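Local coordinates for histidine acid phosphatase (PDB 4ARU), which is a bacterial member of branch 2 of the histidine phosphatase superfamily, at residues 158-172 with 213-225. Residues are numbered along the deposited sequence; the frame is centred on the assembly and turned at random.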
# COMPACT_ATOMS: atom_id res chain seq x y z
N ASN A 158 19.38 5.37 13.29
CA ASN A 158 18.90 4.70 14.49
C ASN A 158 18.73 5.70 15.64
O ASN A 158 17.93 5.46 16.55
CB ASN A 158 19.85 3.61 15.01
CG ASN A 158 19.95 2.41 14.08
OD1 ASN A 158 19.31 2.36 13.02
ND2 ASN A 158 20.73 1.42 14.53
N GLN A 159 19.53 6.75 15.66
CA GLN A 159 19.47 7.72 16.74
C GLN A 159 18.15 8.48 16.83
O GLN A 159 17.87 9.08 17.88
CB GLN A 159 20.66 8.67 16.67
CG GLN A 159 22.01 7.98 16.86
CD GLN A 159 22.03 6.88 17.94
OE1 GLN A 159 22.30 5.69 17.64
NE2 GLN A 159 21.71 7.24 19.17
N ARG A 160 17.39 8.46 15.74
CA ARG A 160 16.09 9.11 15.67
C ARG A 160 15.02 8.25 16.34
O ARG A 160 13.93 8.74 16.68
CB ARG A 160 15.70 9.36 14.20
CG ARG A 160 14.33 9.97 13.96
CD ARG A 160 14.18 10.36 12.53
NE ARG A 160 15.05 11.46 12.17
CZ ARG A 160 15.25 11.89 10.93
NH1 ARG A 160 14.68 11.23 9.89
NH2 ARG A 160 16.03 12.97 10.74
N TYR A 161 15.29 6.97 16.51
CA TYR A 161 14.28 6.00 16.93
C TYR A 161 14.70 5.16 18.12
O TYR A 161 14.36 3.97 18.21
CB TYR A 161 13.91 5.09 15.74
CG TYR A 161 13.34 5.85 14.60
CD1 TYR A 161 12.08 6.40 14.66
CD2 TYR A 161 14.08 6.05 13.46
CE1 TYR A 161 11.55 7.12 13.59
CE2 TYR A 161 13.60 6.79 12.40
CZ TYR A 161 12.33 7.33 12.46
OH TYR A 161 11.81 8.12 11.45
N GLN A 162 15.37 5.76 19.09
CA GLN A 162 15.88 5.01 20.21
C GLN A 162 14.80 4.30 21.01
O GLN A 162 14.95 3.11 21.30
CB GLN A 162 16.77 5.91 21.05
CG GLN A 162 18.11 6.19 20.35
CD GLN A 162 18.92 4.90 20.00
OE1 GLN A 162 18.99 4.43 18.85
NE2 GLN A 162 19.53 4.31 21.04
N ALA A 163 13.71 4.97 21.34
CA ALA A 163 12.65 4.31 22.13
C ALA A 163 11.98 3.14 21.41
O ALA A 163 11.74 2.08 21.97
CB ALA A 163 11.61 5.34 22.54
N SER A 164 11.68 3.33 20.13
CA SER A 164 11.04 2.31 19.33
C SER A 164 11.95 1.10 19.13
O SER A 164 11.50 -0.06 19.22
CB SER A 164 10.63 2.90 17.98
OG SER A 164 9.61 3.87 18.14
N LEU A 165 13.23 1.36 18.90
CA LEU A 165 14.18 0.25 18.75
C LEU A 165 14.35 -0.51 20.07
O LEU A 165 14.44 -1.75 20.12
CB LEU A 165 15.52 0.74 18.21
CG LEU A 165 15.54 1.22 16.76
CD1 LEU A 165 16.89 1.79 16.32
CD2 LEU A 165 15.16 0.06 15.85
N ALA A 166 14.33 0.22 21.18
CA ALA A 166 14.41 -0.43 22.49
C ALA A 166 13.17 -1.27 22.77
O ALA A 166 13.28 -2.36 23.29
CB ALA A 166 14.61 0.59 23.60
N LEU A 167 12.02 -0.78 22.34
CA LEU A 167 10.79 -1.57 22.48
C LEU A 167 10.85 -2.83 21.63
O LEU A 167 10.50 -3.91 22.08
CB LEU A 167 9.56 -0.76 22.13
CG LEU A 167 8.21 -1.48 22.14
CD1 LEU A 167 7.89 -1.99 23.52
CD2 LEU A 167 7.13 -0.54 21.63
N MET A 168 11.32 -2.69 20.41
CA MET A 168 11.45 -3.87 19.53
C MET A 168 12.37 -4.89 20.22
O MET A 168 12.09 -6.10 20.23
CB MET A 168 12.01 -3.51 18.15
CG MET A 168 12.17 -4.69 17.21
SD MET A 168 10.68 -5.69 16.91
CE MET A 168 9.80 -4.70 15.75
N SER A 169 13.50 -4.43 20.72
CA SER A 169 14.41 -5.32 21.47
C SER A 169 13.73 -6.10 22.58
O SER A 169 13.90 -7.30 22.68
CB SER A 169 15.60 -4.51 21.99
OG SER A 169 16.54 -5.33 22.65
N SER A 170 12.89 -5.40 23.36
CA SER A 170 12.22 -6.03 24.48
C SER A 170 11.16 -7.03 24.01
O SER A 170 11.04 -8.09 24.61
CB SER A 170 11.65 -4.95 25.44
OG SER A 170 10.55 -4.26 24.89
N VAL A 171 10.43 -6.70 22.96
CA VAL A 171 9.41 -7.60 22.40
C VAL A 171 10.06 -8.90 21.88
O VAL A 171 9.52 -9.99 22.09
CB VAL A 171 8.64 -6.89 21.27
CG1 VAL A 171 7.84 -7.87 20.42
CG2 VAL A 171 7.78 -5.78 21.84
N LEU A 172 11.22 -8.77 21.24
CA LEU A 172 11.98 -9.91 20.78
C LEU A 172 12.69 -10.66 21.88
O LEU A 172 13.06 -11.81 21.68
CB LEU A 172 13.08 -9.43 19.79
CG LEU A 172 12.54 -8.83 18.50
CD1 LEU A 172 13.72 -8.22 17.79
CD2 LEU A 172 11.85 -9.87 17.63
N ALA A 213 19.02 -1.82 12.01
CA ALA A 213 17.99 -2.01 12.99
C ALA A 213 16.62 -1.49 12.55
O ALA A 213 15.57 -2.07 12.86
CB ALA A 213 18.43 -1.37 14.28
N VAL A 214 16.60 -0.31 11.92
CA VAL A 214 15.33 0.29 11.52
C VAL A 214 14.71 -0.56 10.42
O VAL A 214 13.53 -0.89 10.44
CB VAL A 214 15.46 1.79 11.10
CG1 VAL A 214 14.15 2.29 10.53
CG2 VAL A 214 15.93 2.64 12.27
N GLY A 215 15.51 -0.90 9.41
CA GLY A 215 15.01 -1.78 8.32
C GLY A 215 14.52 -3.12 8.82
O GLY A 215 13.46 -3.58 8.41
N LEU A 216 15.28 -3.75 9.70
CA LEU A 216 14.88 -5.05 10.23
C LEU A 216 13.65 -4.92 11.11
O LEU A 216 12.67 -5.66 10.95
CB LEU A 216 16.04 -5.67 10.98
CG LEU A 216 15.73 -7.01 11.68
CD1 LEU A 216 15.30 -8.08 10.71
CD2 LEU A 216 16.93 -7.44 12.48
N ALA A 217 13.65 -3.96 12.00
CA ALA A 217 12.49 -3.73 12.86
C ALA A 217 11.25 -3.41 12.07
O ALA A 217 10.14 -3.83 12.44
CB ALA A 217 12.75 -2.64 13.87
N SER A 218 11.37 -2.70 10.95
CA SER A 218 10.23 -2.38 10.07
C SER A 218 9.57 -3.69 9.62
O SER A 218 8.34 -3.85 9.66
CB SER A 218 10.64 -1.60 8.81
OG SER A 218 9.60 -1.56 7.87
N THR A 219 10.38 -4.63 9.18
CA THR A 219 9.87 -5.89 8.69
C THR A 219 9.20 -6.67 9.84
O THR A 219 8.10 -7.18 9.66
CB THR A 219 11.02 -6.73 8.16
OG1 THR A 219 11.60 -6.05 7.05
CG2 THR A 219 10.57 -8.08 7.73
N LEU A 220 9.84 -6.72 11.00
CA LEU A 220 9.32 -7.48 12.13
C LEU A 220 8.03 -6.85 12.58
O LEU A 220 7.07 -7.59 12.94
CB LEU A 220 10.34 -7.58 13.23
CG LEU A 220 11.68 -8.21 12.80
CD1 LEU A 220 12.62 -8.26 13.99
CD2 LEU A 220 11.48 -9.55 12.13
N ALA A 221 7.99 -5.52 12.67
CA ALA A 221 6.79 -4.87 13.14
C ALA A 221 5.59 -5.16 12.25
O ALA A 221 4.49 -5.40 12.76
CB ALA A 221 6.99 -3.35 13.24
N GLU A 222 5.81 -5.15 10.95
CA GLU A 222 4.75 -5.51 10.03
C GLU A 222 4.33 -6.98 10.19
O GLU A 222 3.11 -7.30 10.11
CB GLU A 222 5.18 -5.17 8.59
CG GLU A 222 4.21 -5.58 7.53
CD GLU A 222 2.94 -4.75 7.47
OE1 GLU A 222 2.89 -3.62 8.05
OE2 GLU A 222 1.97 -5.23 6.84
N ILE A 223 5.28 -7.86 10.44
CA ILE A 223 4.91 -9.26 10.68
C ILE A 223 4.00 -9.37 11.92
O ILE A 223 3.02 -10.12 11.91
CB ILE A 223 6.13 -10.20 10.75
CG1 ILE A 223 6.75 -10.25 9.35
CG2 ILE A 223 5.74 -11.55 11.36
CD1 ILE A 223 8.11 -10.89 9.31
N PHE A 224 4.30 -8.66 13.01
CA PHE A 224 3.44 -8.72 14.17
C PHE A 224 2.04 -8.22 13.82
O PHE A 224 1.06 -8.81 14.25
CB PHE A 224 4.01 -7.88 15.31
CG PHE A 224 5.37 -8.32 15.80
CD1 PHE A 224 5.80 -9.63 15.78
CD2 PHE A 224 6.22 -7.38 16.32
CE1 PHE A 224 7.05 -10.00 16.26
CE2 PHE A 224 7.49 -7.74 16.81
CZ PHE A 224 7.90 -9.03 16.77
N LEU A 225 1.95 -7.13 13.06
CA LEU A 225 0.65 -6.61 12.68
C LEU A 225 -0.11 -7.67 11.85
O LEU A 225 -1.32 -7.84 12.00
CB LEU A 225 0.84 -5.35 11.85
CG LEU A 225 -0.49 -4.66 11.51
CD1 LEU A 225 -0.38 -3.21 11.83
CD2 LEU A 225 -0.95 -4.89 10.10
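Helix 162-172 crosses helix 213-225 with axes 10.7 Å apart at closest approach and 56° between their N-to-C directions, bringing Met168 over Ala217. Met168 is a knob in the hole formed by Ala217, Leu220, Ala221 and Phe224. Its CG stands anti to the backbone N (chi1 179°); the bends at chi2 and chi3 run SD along the partner helix, 3.8 Å from Phe224 CE2, then turn CE in onto its backbone, 3.4 Å from Ala217 O. The sulfur meets the ring obliquely, a Met-aromatic contact. Val171 CG1 also approaches the ring obliquely, 3.6 Å from Phe224 CE2, while Leu172 CD2 lies at the ring edge, 4.1 Å from Phe224 CZ. Toward the other end, Leu165 CD2 packs 3.9 Å from Ala213 CB and also touches the methyl of Ala217. Val214 CG2 reaches Tyr161, the N-cap residue, and lies 3.5 Å from Asn158 OD1. The buried Asn158 amide is satisfied elsewhere: OD1 is hydrogen-bonded to Ser197 OG and ND2 to Met195 O. This largely apolar interface joins two helices of the fold's helical part, beside helix 243-262, whose Gln256 and His253 hydrogen-bond Ser218, and helix 191-194, whose Phe191 meets Leu165 and Ala213, the latter just after strand 208-211.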